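Long-range contacts in glutamine cyclotransferase (PDB 6QQL), which probably converts N-terminal glutamine of peptides and proteins into pyroglutamate, as a zinc-dependent glutaminyl-peptide cyclotransferase: residues Ala209-Glu214 / Asn239-Ala244; Val71-Ala76 / Pro87-Ile92; Ala191-Glu196 / Leu260-Ile265; Asp110-Cys115 / Glu126-Ala131. All coordinates share one frame; numbering follows the deposited sequence.

The four contacts sample different parts of one zinc-binding alpha/beta domain. Interaction 2 is the hairpin at one margin of the mixed central sheet, and interaction 3 joins the approaches to strands 197-202 and 264-268 at the other; their nearest atoms are about 6 Å apart. Interaction 1 is nested inside the long loop that interaction 3 closes, and lies across the chain's centre from interaction 2, with centres 31 Å apart. Interaction 4 stands closest to the metal held by Asp133, Asp167 and His283: the side chain of Arg112 is about 5 Å from the zinc ion, against about 14 Å for that of Phe211 in interaction 1.

Interaction 1. Residues Ala209-Glu214 / Asn239-Ala244; sequences ATFYWE and NYFIQA
A parallel beta bridge pairs Phe211 with Phe241, joining the short strands 211-213 and 241-243. Its evidence is the textbook pattern: Phe211 N donates to Tyr240 O (3.0 Å) and Phe211 O accepts from Ile242 N (2.9 Å), so one residue is held by both neighbours of its partner. Farther on, Trp213 N reaches Ala244 O at 3.0 Å.

The indole of Trp213 then covers the corner of the chain, where Gln243 centres an inverse gamma turn. With CG beside the backbone N (chi1 -59°), the ring lies flat over the peptide, Ala244 N sitting above its centre and 3.5 Å from CE2. Gln243 CB lies 3.5 Å from CZ2 of the same indole. Tyr212 and Ile242 run side by side, with ring atom CE1 3.5 Å from Ile242 CB and Ile242 CG1 over one ring face. On the buried side, Phe211 CD2 stands over the centre of the Phe241 ring, 4.1 Å from CE1; planes 44° apart make this an oblique meeting. Trp229 of helix 222-234 meets the Trp213 and Phe241 rings edge-to-face. Two parallel strands joined through helices 215-220 and 222-234, the second packed against the pair, are typical of a beta-alpha-beta crossover.

Interaction 2. Residues Val71-Ala76 / Pro87-Ile92; sequences VQEQTA and PMRNII
Arg89 grips Glu73 side-on in a salt bridge, with NE at 2.8 Å and NH2 at 3.2 Å from the same oxygen, OE2. That oxygen lies at the guanidinium edge, in its plane, while the carboxylate plane is turned 35° from it. With CG opposite the backbone N (chi1 -172°) and the chain extended as far as NE, Arg89 runs alongside Glu73, both pointing the same way. Beside it, Thr75 CG2 touches Arg89 CG at 4.2 Å.

On the other face the amides of Gln74 and Asn90 meet: Asn90 ND2 donates to Gln74 OE1 (2.9 Å), in the Asn90 amide plane but tilted 28° from the carbonyl plane of Gln74. The CE methyl of Met88 turns back at chi3 to lie 3.5 Å from Ala76 CB. Both faces belong to an antiparallel beta hairpin, strands 70-79 and 85-95, in which Gln74 and Asn90 form a hydrogen-bonded pair (Gln74 N to Asn90 O and Asn90 N to Gln74 O, each 2.8 Å) and Thr75 and Arg89 a non-hydrogen-bonded one. Strand 70-79 is one of the two edge strands of the central sheet within this chain.

Beyond this shell, Asp58 of helix 51-66 gives Arg89 NH2 a second carboxylate, and Asp164 N and Gly180 O fix the two ends of the Asn90 amide. Tyr183 of helix 179-186 packs on Gln74, Ala76 and Met88.

Interaction 3. Residues Ala191-Glu196 / Leu260-Ile265; sequences AGYKAE and LGIPCI
Apolar contacts centre on Ile262, whose CD1 methyl touches both Tyr193 and Ala195 of the facing loop. It meets the edge of the Tyr193 ring, 3.7 Å from CE1 and near the ring plane, and also lies 3.9 Å from Ala195 CB. Leu260 CD1 approaches Tyr193 CD1 at 4.0 Å. Both aliphatic side chains cross the tyrosine at about a right angle; chi1 of 173° swings the Tyr193 ring away from its own N and toward Leu260 and Ile262.

A second group sets carbon against backbone carbonyl oxygen: Ile262 CG2 is 3.4 Å from Ala195 O, and Pro263 CG 3.3 Å from Glu196 O.

The hydroxyl of Tyr193 is used outside the contact, on Asp159 OD2; Lys194 NZ makes a weak bond to Ala195 O in its own segment. The touching parts, 193-196 and 260-263, run nearly parallel, 10° apart, and lead into strands 197-202 and 264-268, neighbours in the parallel part of the central sheet. Between these two segments the contact is apolar and shape-based, with no hydrogen bond; directional backbone bonding appears with Pro263 and Gly198, where the strands pair.

Interaction 4. Residues Asp110-Cys115 / Glu126-Ala131; sequences DTRPVC and ETFDGA
Phe128 lays its ring against the chain of residues 111-115, with Thr111 CG2 over one face, offset toward the rim and 4.2 Å from CZ. The contact folds back on itself the long loop between strand 102-108 and helix 131-149, beside the zinc site of this M28-family fold; the helix it leads into carries the zinc ligand Asp133. Ring atom CE1 lies near two backbone carbonyls, 3.2 Å from Val114 O, which lies at the ring edge near its plane, and 3.3 Å from Arg112 O, which comes in obliquely. Arg112 CB and Cys115 CB also touch the ring, the latter 3.9 Å from CD1. Phe128 CB already points toward residues 111-115, and chi1 of 69°, with CG between the backbone N and the carbonyl carbon, sets how the ring lies.

Beyond CB, Arg112 leaves the contact: its extended chain carries the guanidinium toward the metal centre, where NE forms a salt bridge with Asp116 and NH1 bonds to the carbonyls of Asp167 and Gly169. Thr111 likewise divides its roles, its methyl facing Phe128 and its OG1 hydrogen-bonded to Arg46 N. The Arg112 side chain comes within about 3 Å of that of His283 and about 4 Å of that of Asp167, linking the Phe128 contact to these zinc ligands.

At the far end, Thr127 CG2 rests 3.4 Å from Pro113 O. There Glu126 O accepts the hydrogen bond from Cys115 N at 3.1 Å, with an N-H...O angle of 151°, and also receives the CA-H of Val114.

Interaction 1. Residues Ala209-Glu214 / Asn239-Ala244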
loop_
_atom_site.group_PDB
_atom_site.type_symbol
_atom_site.label_atom_id
_atom_site.label_comp_id
_atom_site.label_asym_id
_atom_site.label_seq_id
_atom_site.Cartn_x
_atom_site.Cartn_y
_atom_site.Cartn_z
ATOM N N ALA A 209 -2.122 2.514 -15.575
ATOM C CA ALA A 209 -3.058 2.345 -14.467
ATOM C C ALA A 209 -4.117 3.443 -14.440
ATOM O O ALA A 209 -3.864 4.590 -14.823
ATOM C CB ALA A 209 -2.302 2.331 -13.139
ATOM N N THR A 210 -5.294 3.092 -13.913
ATOM C CA THR A 210 -6.430 4.008 -13.798
ATOM C C THR A 210 -6.881 4.037 -12.346
ATOM O O THR A 210 -7.270 3.001 -11.794
ATOM C CB THR A 210 -7.606 3.568 -14.688
ATOM O OG1 THR A 210 -8.021 2.244 -14.333
ATOM C CG2 THR A 210 -7.222 3.539 -16.151
ATOM N N PHE A 211 -6.845 5.212 -11.728
ATOM C CA PHE A 211 -7.274 5.373 -10.338
ATOM C C PHE A 211 -8.605 6.126 -10.305
ATOM O O PHE A 211 -8.641 7.361 -10.402
ATOM C CB PHE A 211 -6.196 6.079 -9.528
ATOM C CG PHE A 211 -4.839 5.443 -9.661
ATOM C CD1 PHE A 211 -4.624 4.138 -9.238
ATOM C CD2 PHE A 211 -3.784 6.145 -10.227
ATOM C CE1 PHE A 211 -3.391 3.554 -9.369
ATOM C CE2 PHE A 211 -2.526 5.550 -10.354
ATOM C CZ PHE A 211 -2.335 4.265 -9.932
ATOM N N TYR A 212 -9.690 5.367 -10.127
ATOM C CA TYR A 212 -11.036 5.882 -9.939
ATOM C C TYR A 212 -11.372 5.917 -8.458
ATOM O O TYR A 212 -10.627 5.422 -7.617
ATOM C CB TYR A 212 -12.058 5.026 -10.689
ATOM C CG TYR A 212 -11.837 4.977 -12.178
ATOM C CD1 TYR A 212 -12.392 5.933 -13.020
ATOM C CD2 TYR A 212 -11.078 3.967 -12.751
ATOM C CE1 TYR A 212 -12.194 5.881 -14.396
ATOM C CE2 TYR A 212 -10.878 3.906 -14.121
ATOM C CZ TYR A 212 -11.430 4.864 -14.942
ATOM O OH TYR A 212 -11.213 4.804 -16.307
ATOM N N TRP A 213 -12.504 6.543 -8.146
ATOM C CA TRP A 213 -13.033 6.597 -6.783
ATOM C C TRP A 213 -13.491 5.207 -6.326
ATOM O O TRP A 213 -14.545 4.726 -6.759
ATOM C CB TRP A 213 -14.198 7.578 -6.696
ATOM C CG TRP A 213 -13.895 8.984 -7.086
ATOM C CD1 TRP A 213 -12.707 9.633 -6.967
ATOM C CD2 TRP A 213 -14.823 9.933 -7.635
ATOM N NE1 TRP A 213 -12.831 10.929 -7.423
ATOM C CE2 TRP A 213 -14.120 11.138 -7.831
ATOM C CE3 TRP A 213 -16.185 9.877 -7.984
ATOM C CZ2 TRP A 213 -14.727 12.280 -8.347
ATOM C CZ3 TRP A 213 -16.788 11.013 -8.509
ATOM C CH2 TRP A 213 -16.058 12.198 -8.681
ATOM N N GLU A 214 -12.709 4.567 -5.451
ATOM C CA GLU A 214 -13.150 3.348 -4.784
ATOM C C GLU A 214 -14.348 3.673 -3.903
ATOM O O GLU A 214 -14.358 4.700 -3.210
ATOM C CB GLU A 214 -12.018 2.764 -3.937
ATOM C CG GLU A 214 -12.251 1.336 -3.458
ATOM C CD GLU A 214 -13.156 1.246 -2.225
ATOM O OE1 GLU A 214 -14.073 0.394 -2.227
ATOM O OE2 GLU A 214 -12.956 2.017 -1.258
ATOM N N ASN A 239 -4.743 12.305 -16.274
ATOM C CA ASN A 239 -4.750 11.110 -17.111
ATOM C C ASN A 239 -4.644 9.847 -16.277
ATOM O O ASN A 239 -4.916 8.753 -16.787
ATOM C CB ASN A 239 -3.607 11.142 -18.128
ATOM C CG ASN A 239 -2.264 11.348 -17.475
ATOM O OD1 ASN A 239 -2.142 12.122 -16.527
ATOM N ND2 ASN A 239 -1.249 10.648 -17.962
ATOM N N TYR A 240 -4.299 9.983 -15.000
ATOM C CA TYR A 240 -4.168 8.867 -14.078
ATOM C C TYR A 240 -5.223 8.864 -12.980
ATOM O O TYR A 240 -5.827 7.818 -12.703
ATOM C CB TYR A 240 -2.761 8.894 -13.471
ATOM C CG TYR A 240 -1.683 8.470 -14.445
ATOM C CD1 TYR A 240 -1.624 7.165 -14.910
ATOM C CD2 TYR A 240 -0.729 9.365 -14.896
ATOM C CE1 TYR A 240 -0.642 6.764 -15.788
ATOM C CE2 TYR A 240 0.262 8.969 -15.785
ATOM C CZ TYR A 240 0.294 7.664 -16.233
ATOM O OH TYR A 240 1.266 7.253 -17.126
ATOM N N PHE A 241 -5.457 10.009 -12.337
ATOM C CA PHE A 241 -6.488 10.140 -11.307
ATOM C C PHE A 241 -7.803 10.591 -11.940
ATOM O O PHE A 241 -8.019 11.782 -12.173
ATOM C CB PHE A 241 -6.016 11.090 -10.212
ATOM C CG PHE A 241 -4.932 10.514 -9.360
ATOM C CD1 PHE A 241 -3.621 10.470 -9.813
ATOM C CD2 PHE A 241 -5.228 9.990 -8.108
ATOM C CE1 PHE A 241 -2.618 9.925 -9.029
ATOM C CE2 PHE A 241 -4.228 9.437 -7.316
ATOM C CZ PHE A 241 -2.918 9.410 -7.778
ATOM N N ILE A 242 -8.699 9.642 -12.193
ATOM C CA ILE A 242 -9.932 9.932 -12.913
ATOM C C ILE A 242 -11.050 10.209 -11.910
ATOM O O ILE A 242 -11.302 9.411 -11.000
ATOM C CB ILE A 242 -10.295 8.779 -13.858
ATOM C CG1 ILE A 242 -9.026 8.272 -14.546
ATOM C CG2 ILE A 242 -11.272 9.260 -14.913
ATOM C CD1 ILE A 242 -8.240 9.338 -15.241
ATOM N N GLN A 243 -11.728 11.345 -12.088
ATOM C CA GLN A 243 -12.770 11.801 -11.166
ATOM C C GLN A 243 -14.109 11.202 -11.585
ATOM O O GLN A 243 -14.923 11.818 -12.272
ATOM C CB GLN A 243 -12.789 13.323 -11.102
ATOM C CG GLN A 243 -11.420 13.878 -10.731
ATOM C CD GLN A 243 -11.474 15.121 -9.853
ATOM O OE1 GLN A 243 -12.002 15.092 -8.730
ATOM N NE2 GLN A 243 -10.905 16.223 -10.358
ATOM N N ALA A 244 -14.315 9.957 -11.172
ATOM C CA ALA A 244 -15.446 9.148 -11.596
ATOM C C ALA A 244 -15.460 7.881 -10.757
ATOM O O ALA A 244 -14.422 7.460 -10.242
ATOM C CB ALA A 244 -15.358 8.811 -13.092
#

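Interaction 2. Residues Val71-Ala76 / Pro87-Ile92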
loop_
_atom_site.group_PDB
_atom_site.type_symbol
_atom_site.label_atom_id
_atom_site.label_comp_id
_atom_site.label_asym_id
_atom_site.label_seq_id
_atom_site.Cartn_x
_atom_site.Cartn_y
_atom_site.Cartn_z
ATOM N N VAL A 71 10.743 2.826 14.143
ATOM C CA VAL A 71 10.085 1.699 13.499
ATOM C C VAL A 71 9.723 0.650 14.533
ATOM O O VAL A 71 10.594 0.145 15.252
ATOM C CB VAL A 71 10.953 1.099 12.391
ATOM C CG1 VAL A 71 10.194 -0.038 11.749
ATOM C CG2 VAL A 71 11.292 2.177 11.387
ATOM N N GLN A 72 8.442 0.291 14.563
ATOM C CA GLN A 72 7.897 -0.712 15.464
ATOM C C GLN A 72 7.373 -1.891 14.655
ATOM O O GLN A 72 6.732 -1.713 13.613
ATOM C CB GLN A 72 6.757 -0.128 16.325
ATOM C CG GLN A 72 7.190 0.640 17.547
ATOM C CD GLN A 72 7.758 -0.257 18.625
ATOM O OE1 GLN A 72 7.857 -1.468 18.460
ATOM N NE2 GLN A 72 8.134 0.339 19.744
ATOM N N GLU A 73 7.617 -3.099 15.160
ATOM C CA GLU A 73 7.161 -4.319 14.513
ATOM C C GLU A 73 6.077 -4.972 15.361
ATOM O O GLU A 73 6.240 -5.141 16.576
ATOM C CB GLU A 73 8.317 -5.300 14.282
ATOM C CG GLU A 73 9.550 -4.717 13.612
ATOM C CD GLU A 73 10.583 -5.780 13.244
ATOM O OE1 GLU A 73 11.746 -5.712 13.725
ATOM O OE2 GLU A 73 10.224 -6.711 12.499
ATOM N N GLN A 74 4.988 -5.361 14.708
ATOM C CA GLN A 74 3.853 -6.008 15.354
ATOM C C GLN A 74 3.695 -7.375 14.703
ATOM O O GLN A 74 3.371 -7.466 13.514
ATOM C CB GLN A 74 2.591 -5.162 15.199
ATOM C CG GLN A 74 1.335 -5.864 15.650
ATOM C CD GLN A 74 0.079 -5.199 15.111
ATOM O OE1 GLN A 74 -0.066 -5.027 13.896
ATOM N NE2 GLN A 74 -0.861 -4.874 16.004
ATOM N N THR A 75 3.935 -8.430 15.473
ATOM C CA THR A 75 3.925 -9.794 14.964
ATOM C C THR A 75 2.924 -10.642 15.727
ATOM O O THR A 75 2.830 -10.561 16.961
ATOM C CB THR A 75 5.291 -10.436 15.068
ATOM O OG1 THR A 75 5.501 -10.840 16.428
ATOM C CG2 THR A 75 6.372 -9.460 14.635
ATOM N N ALA A 76 2.228 -11.503 14.991
ATOM C CA ALA A 76 1.246 -12.389 15.595
ATOM C C ALA A 76 1.158 -13.686 14.805
ATOM O O ALA A 76 1.433 -13.727 13.600
ATOM C CB ALA A 76 -0.135 -11.723 15.655
ATOM N N PRO A 87 3.160 -16.498 10.195
ATOM C CA PRO A 87 3.867 -15.532 11.045
ATOM C C PRO A 87 3.632 -14.119 10.510
ATOM O O PRO A 87 4.412 -13.555 9.731
ATOM C CB PRO A 87 5.324 -15.970 10.907
ATOM C CG PRO A 87 5.404 -16.482 9.502
ATOM C CD PRO A 87 4.054 -17.104 9.193
ATOM N N MET A 88 2.488 -13.546 10.872
ATOM C CA MET A 88 2.182 -12.183 10.457
ATOM C C MET A 88 3.196 -11.193 11.019
ATOM O O MET A 88 3.580 -11.268 12.191
ATOM C CB MET A 88 0.785 -11.779 10.912
ATOM C CG MET A 88 0.456 -10.353 10.523
ATOM S SD MET A 88 -0.771 -9.643 11.621
ATOM C CE MET A 88 0.203 -9.295 13.091
ATOM N N ARG A 89 3.586 -10.217 10.188
ATOM C CA ARG A 89 4.574 -9.201 10.568
ATOM C C ARG A 89 4.131 -7.862 9.981
ATOM O O ARG A 89 4.404 -7.566 8.818
ATOM C CB ARG A 89 5.970 -9.590 10.102
ATOM C CG ARG A 89 7.134 -8.708 10.601
ATOM C CD ARG A 89 8.455 -9.350 10.165
ATOM N NE ARG A 89 9.655 -8.559 10.421
ATOM C CZ ARG A 89 10.816 -8.740 9.785
ATOM N NH1 ARG A 89 10.931 -9.672 8.838
ATOM N NH2 ARG A 89 11.859 -7.966 10.068
ATOM N N ASN A 90 3.403 -7.082 10.774
ATOM C CA ASN A 90 3.060 -5.711 10.415
ATOM C C ASN A 90 4.187 -4.785 10.843
ATOM O O ASN A 90 4.795 -4.981 11.899
ATOM C CB ASN A 90 1.748 -5.266 11.069
ATOM C CG ASN A 90 0.523 -5.922 10.447
ATOM O OD1 ASN A 90 0.516 -6.268 9.262
ATOM N ND2 ASN A 90 -0.512 -6.129 11.263
ATOM N N ILE A 91 4.467 -3.781 10.014
ATOM C CA ILE A 91 5.592 -2.876 10.220
ATOM C C ILE A 91 5.039 -1.461 10.367
ATOM O O ILE A 91 4.404 -0.937 9.442
ATOM C CB ILE A 91 6.614 -2.972 9.072
ATOM C CG1 ILE A 91 7.138 -4.413 8.977
ATOM C CG2 ILE A 91 7.789 -2.005 9.308
ATOM C CD1 ILE A 91 7.827 -4.782 7.682
ATOM N N ILE A 92 5.239 -0.860 11.539
ATOM C CA ILE A 92 4.757 0.486 11.824
ATOM C C ILE A 92 5.958 1.412 11.929
ATOM O O ILE A 92 6.855 1.194 12.754
ATOM C CB ILE A 92 3.911 0.539 13.106
ATOM C CG1 ILE A 92 2.695 -0.384 13.007
ATOM C CG2 ILE A 92 3.432 1.959 13.343
ATOM C CD1 ILE A 92 2.876 -1.735 13.636
#

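Interaction 3. Residues Ala191-Glu196 / Leu260-Ile265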
loop_
_atom_site.group_PDB
_atom_site.type_symbol
_atom_site.label_atom_id
_atom_site.label_comp_id
_atom_site.label_asym_id
_atom_site.label_seq_id
_atom_site.Cartn_x
_atom_site.Cartn_y
_atom_site.Cartn_z
ATOM N N ALA A 191 -2.259 2.539 22.411
ATOM C CA ALA A 191 -3.597 2.586 22.980
ATOM C C ALA A 191 -4.333 3.826 22.478
ATOM O O ALA A 191 -3.807 4.945 22.521
ATOM C CB ALA A 191 -3.525 2.575 24.506
ATOM N N GLY A 192 -5.548 3.615 21.987
ATOM C CA GLY A 192 -6.340 4.701 21.435
ATOM C C GLY A 192 -5.707 5.366 20.234
ATOM O O GLY A 192 -5.794 6.592 20.095
ATOM N N TYR A 193 -5.070 4.588 19.360
ATOM C CA TYR A 193 -4.448 5.178 18.182
ATOM C C TYR A 193 -5.484 5.944 17.373
ATOM O O TYR A 193 -6.623 5.495 17.229
ATOM C CB TYR A 193 -3.793 4.097 17.312
ATOM C CG TYR A 193 -3.281 4.655 15.994
ATOM C CD1 TYR A 193 -4.103 4.730 14.878
ATOM C CD2 TYR A 193 -1.999 5.141 15.881
ATOM C CE1 TYR A 193 -3.658 5.259 13.690
ATOM C CE2 TYR A 193 -1.545 5.674 14.696
ATOM C CZ TYR A 193 -2.372 5.728 13.598
ATOM O OH TYR A 193 -1.914 6.269 12.406
ATOM N N LYS A 194 -5.089 7.104 16.846
ATOM C CA LYS A 194 -5.992 7.852 15.978
ATOM C C LYS A 194 -5.182 8.601 14.925
ATOM O O LYS A 194 -4.037 9.000 15.161
ATOM C CB LYS A 194 -6.871 8.846 16.742
ATOM C CG LYS A 194 -8.231 9.041 16.065
ATOM C CD LYS A 194 -8.497 10.364 15.341
ATOM C CE LYS A 194 -9.775 10.195 14.485
ATOM N NZ LYS A 194 -10.034 11.289 13.502
ATOM N N ALA A 195 -5.774 8.773 13.749
ATOM C CA ALA A 195 -5.149 9.587 12.718
ATOM C C ALA A 195 -6.244 10.384 12.043
ATOM O O ALA A 195 -7.398 9.958 12.006
ATOM C CB ALA A 195 -4.372 8.758 11.682
ATOM N N GLU A 196 -5.890 11.564 11.537
ATOM C CA GLU A 196 -6.928 12.399 10.949
ATOM C C GLU A 196 -7.408 11.813 9.624
ATOM O O GLU A 196 -8.608 11.836 9.325
ATOM C CB GLU A 196 -6.416 13.830 10.775
ATOM C CG GLU A 196 -6.139 14.555 12.069
ATOM C CD GLU A 196 -7.257 14.397 13.077
ATOM O OE1 GLU A 196 -6.983 13.939 14.208
ATOM O OE2 GLU A 196 -8.415 14.721 12.739
ATOM N N LEU A 260 -11.125 1.471 13.467
ATOM C CA LEU A 260 -10.456 2.636 14.022
ATOM C C LEU A 260 -11.165 3.952 13.724
ATOM O O LEU A 260 -10.727 4.994 14.219
ATOM C CB LEU A 260 -9.009 2.704 13.533
ATOM C CG LEU A 260 -8.085 1.703 14.220
ATOM C CD1 LEU A 260 -6.649 1.875 13.729
ATOM C CD2 LEU A 260 -8.154 1.842 15.739
ATOM N N GLY A 261 -12.222 3.946 12.913
ATOM C CA GLY A 261 -12.944 5.166 12.644
ATOM C C GLY A 261 -12.173 6.158 11.825
ATOM O O GLY A 261 -12.538 7.332 11.787
ATOM N N ILE A 262 -11.078 5.747 11.205
ATOM C CA ILE A 262 -10.298 6.717 10.451
ATOM C C ILE A 262 -10.795 6.777 9.006
ATOM O O ILE A 262 -10.881 5.736 8.324
ATOM C CB ILE A 262 -8.806 6.381 10.543
ATOM C CG1 ILE A 262 -8.426 6.190 12.014
ATOM C CG2 ILE A 262 -7.973 7.459 9.847
ATOM C CD1 ILE A 262 -6.972 5.879 12.251
ATOM N N PRO A 263 -11.121 7.966 8.491
ATOM C CA PRO A 263 -11.492 8.086 7.073
ATOM C C PRO A 263 -10.294 7.785 6.186
ATOM O O PRO A 263 -9.263 8.458 6.260
ATOM C CB PRO A 263 -11.950 9.545 6.945
ATOM C CG PRO A 263 -11.242 10.238 8.014
ATOM C CD PRO A 263 -11.138 9.267 9.175
ATOM N N CYS A 264 -10.419 6.738 5.373
ATOM C CA CYS A 264 -9.338 6.281 4.512
ATOM C C CYS A 264 -9.781 6.231 3.053
ATOM O O CYS A 264 -10.971 6.073 2.757
ATOM C CB CYS A 264 -8.837 4.902 4.962
ATOM S SG CYS A 264 -8.278 4.882 6.697
ATOM N N ILE A 265 -8.820 6.447 2.141
ATOM C CA ILE A 265 -9.027 6.225 0.712
ATOM C C ILE A 265 -7.996 5.225 0.202
ATOM O O ILE A 265 -6.896 5.074 0.743
ATOM C CB ILE A 265 -8.956 7.510 -0.136
ATOM C CG1 ILE A 265 -7.510 8.017 -0.211
ATOM C CG2 ILE A 265 -9.952 8.546 0.375
ATOM C CD1 ILE A 265 -7.346 9.375 -0.843
#

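Interaction 4. Residues Asp110-Cys115 / Glu126-Ala131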
loop_
_atom_site.group_PDB
_atom_site.type_symbol
_atom_site.label_atom_id
_atom_site.label_comp_id
_atom_site.label_asym_id
_atom_site.label_seq_id
_atom_site.Cartn_x
_atom_site.Cartn_y
_atom_site.Cartn_z
ATOM N N ASP A 110 3.260 -8.115 1.516
ATOM C CA ASP A 110 3.360 -9.538 1.231
ATOM C C ASP A 110 3.073 -9.776 -0.243
ATOM O O ASP A 110 2.567 -8.901 -0.950
ATOM C CB ASP A 110 2.406 -10.369 2.115
ATOM C CG ASP A 110 0.946 -9.894 2.058
ATOM O OD1 ASP A 110 0.690 -8.718 2.362
ATOM O OD2 ASP A 110 0.040 -10.701 1.761
ATOM N N THR A 111 3.434 -10.960 -0.718
ATOM C CA THR A 111 3.099 -11.385 -2.068
ATOM C C THR A 111 2.145 -12.566 -1.978
ATOM O O THR A 111 2.272 -13.409 -1.086
ATOM C CB THR A 111 4.353 -11.771 -2.864
ATOM O OG1 THR A 111 5.319 -10.705 -2.792
ATOM C CG2 THR A 111 4.000 -12.101 -4.340
ATOM N N ARG A 112 1.151 -12.577 -2.858
ATOM C CA ARG A 112 0.286 -13.736 -2.985
ATOM C C ARG A 112 1.116 -14.941 -3.428
ATOM O O ARG A 112 1.999 -14.801 -4.277
ATOM C CB ARG A 112 -0.837 -13.453 -3.983
ATOM C CG ARG A 112 -1.793 -14.622 -4.197
ATOM C CD ARG A 112 -3.151 -14.117 -4.611
ATOM N NE ARG A 112 -4.182 -15.149 -4.712
ATOM C CZ ARG A 112 -4.817 -15.679 -3.670
ATOM N NH1 ARG A 112 -4.502 -15.299 -2.436
ATOM N NH2 ARG A 112 -5.760 -16.597 -3.861
ATOM N N PRO A 113 0.881 -16.129 -2.860
ATOM C CA PRO A 113 1.768 -17.273 -3.118
ATOM C C PRO A 113 1.623 -17.897 -4.494
ATOM O O PRO A 113 2.379 -18.826 -4.816
ATOM C CB PRO A 113 1.341 -18.285 -2.043
ATOM C CG PRO A 113 0.573 -17.512 -1.041
ATOM C CD PRO A 113 -0.101 -16.434 -1.805
ATOM N N VAL A 114 0.676 -17.428 -5.301
ATOM C CA VAL A 114 0.316 -18.077 -6.556
ATOM C C VAL A 114 -0.219 -17.037 -7.515
ATOM O O VAL A 114 -0.895 -16.089 -7.101
ATOM C CB VAL A 114 -0.759 -19.152 -6.343
ATOM C CG1 VAL A 114 -0.121 -20.435 -5.877
ATOM C CG2 VAL A 114 -1.749 -18.636 -5.319
ATOM N N CYS A 115 0.085 -17.219 -8.805
ATOM C CA CYS A 115 -0.600 -16.478 -9.866
ATOM C C CYS A 115 -1.832 -17.281 -10.299
ATOM O O CYS A 115 -1.866 -17.938 -11.342
ATOM C CB CYS A 115 0.353 -16.157 -11.017
ATOM S SG CYS A 115 1.658 -17.363 -11.485
ATOM N N GLU A 126 2.255 -21.863 -9.313
ATOM C CA GLU A 126 3.578 -21.254 -9.243
ATOM C C GLU A 126 3.522 -19.830 -8.696
ATOM O O GLU A 126 2.454 -19.249 -8.495
ATOM C CB GLU A 126 4.255 -21.283 -10.618
ATOM C CG GLU A 126 4.160 -22.642 -11.296
ATOM C CD GLU A 126 5.024 -23.705 -10.607
ATOM O OE1 GLU A 126 6.194 -23.405 -10.278
ATOM O OE2 GLU A 126 4.528 -24.830 -10.362
ATOM N N THR A 127 4.703 -19.292 -8.407
ATOM C CA THR A 127 4.842 -17.996 -7.761
ATOM C C THR A 127 5.129 -16.879 -8.771
ATOM O O THR A 127 5.514 -17.121 -9.924
ATOM C CB THR A 127 5.945 -18.044 -6.696
ATOM O OG1 THR A 127 7.221 -18.237 -7.322
ATOM C CG2 THR A 127 5.678 -19.164 -5.724
ATOM N N PHE A 128 4.892 -15.639 -8.326
ATOM C CA PHE A 128 5.154 -14.455 -9.139
ATOM C C PHE A 128 5.810 -13.380 -8.273
ATOM O O PHE A 128 5.915 -13.514 -7.054
ATOM C CB PHE A 128 3.872 -13.939 -9.819
ATOM C CG PHE A 128 2.854 -13.358 -8.875
ATOM C CD1 PHE A 128 2.060 -14.179 -8.092
ATOM C CD2 PHE A 128 2.658 -11.981 -8.803
ATOM C CE1 PHE A 128 1.105 -13.633 -7.235
ATOM C CE2 PHE A 128 1.707 -11.436 -7.953
ATOM C CZ PHE A 128 0.932 -12.263 -7.171
ATOM N N ASP A 129 6.279 -12.310 -8.921
ATOM C CA ASP A 129 7.119 -11.327 -8.246
ATOM C C ASP A 129 6.311 -10.330 -7.425
ATOM O O ASP A 129 6.823 -9.791 -6.435
ATOM C CB ASP A 129 7.969 -10.557 -9.262
ATOM C CG ASP A 129 9.129 -11.379 -9.821
ATOM O OD1 ASP A 129 9.389 -12.504 -9.328
ATOM O OD2 ASP A 129 9.787 -10.872 -10.763
ATOM N N GLY A 130 5.078 -10.039 -7.845
ATOM C CA GLY A 130 4.267 -9.017 -7.214
ATOM C C GLY A 130 4.947 -7.663 -7.158
ATOM O O GLY A 130 4.920 -6.986 -6.125
ATOM N N ALA A 131 5.554 -7.244 -8.263
ATOM C CA ALA A 131 6.171 -5.928 -8.279
ATOM C C ALA A 131 5.121 -4.837 -8.084
ATOM O O ALA A 131 5.342 -3.879 -7.331
ATOM C CB ALA A 131 6.961 -5.730 -9.572
#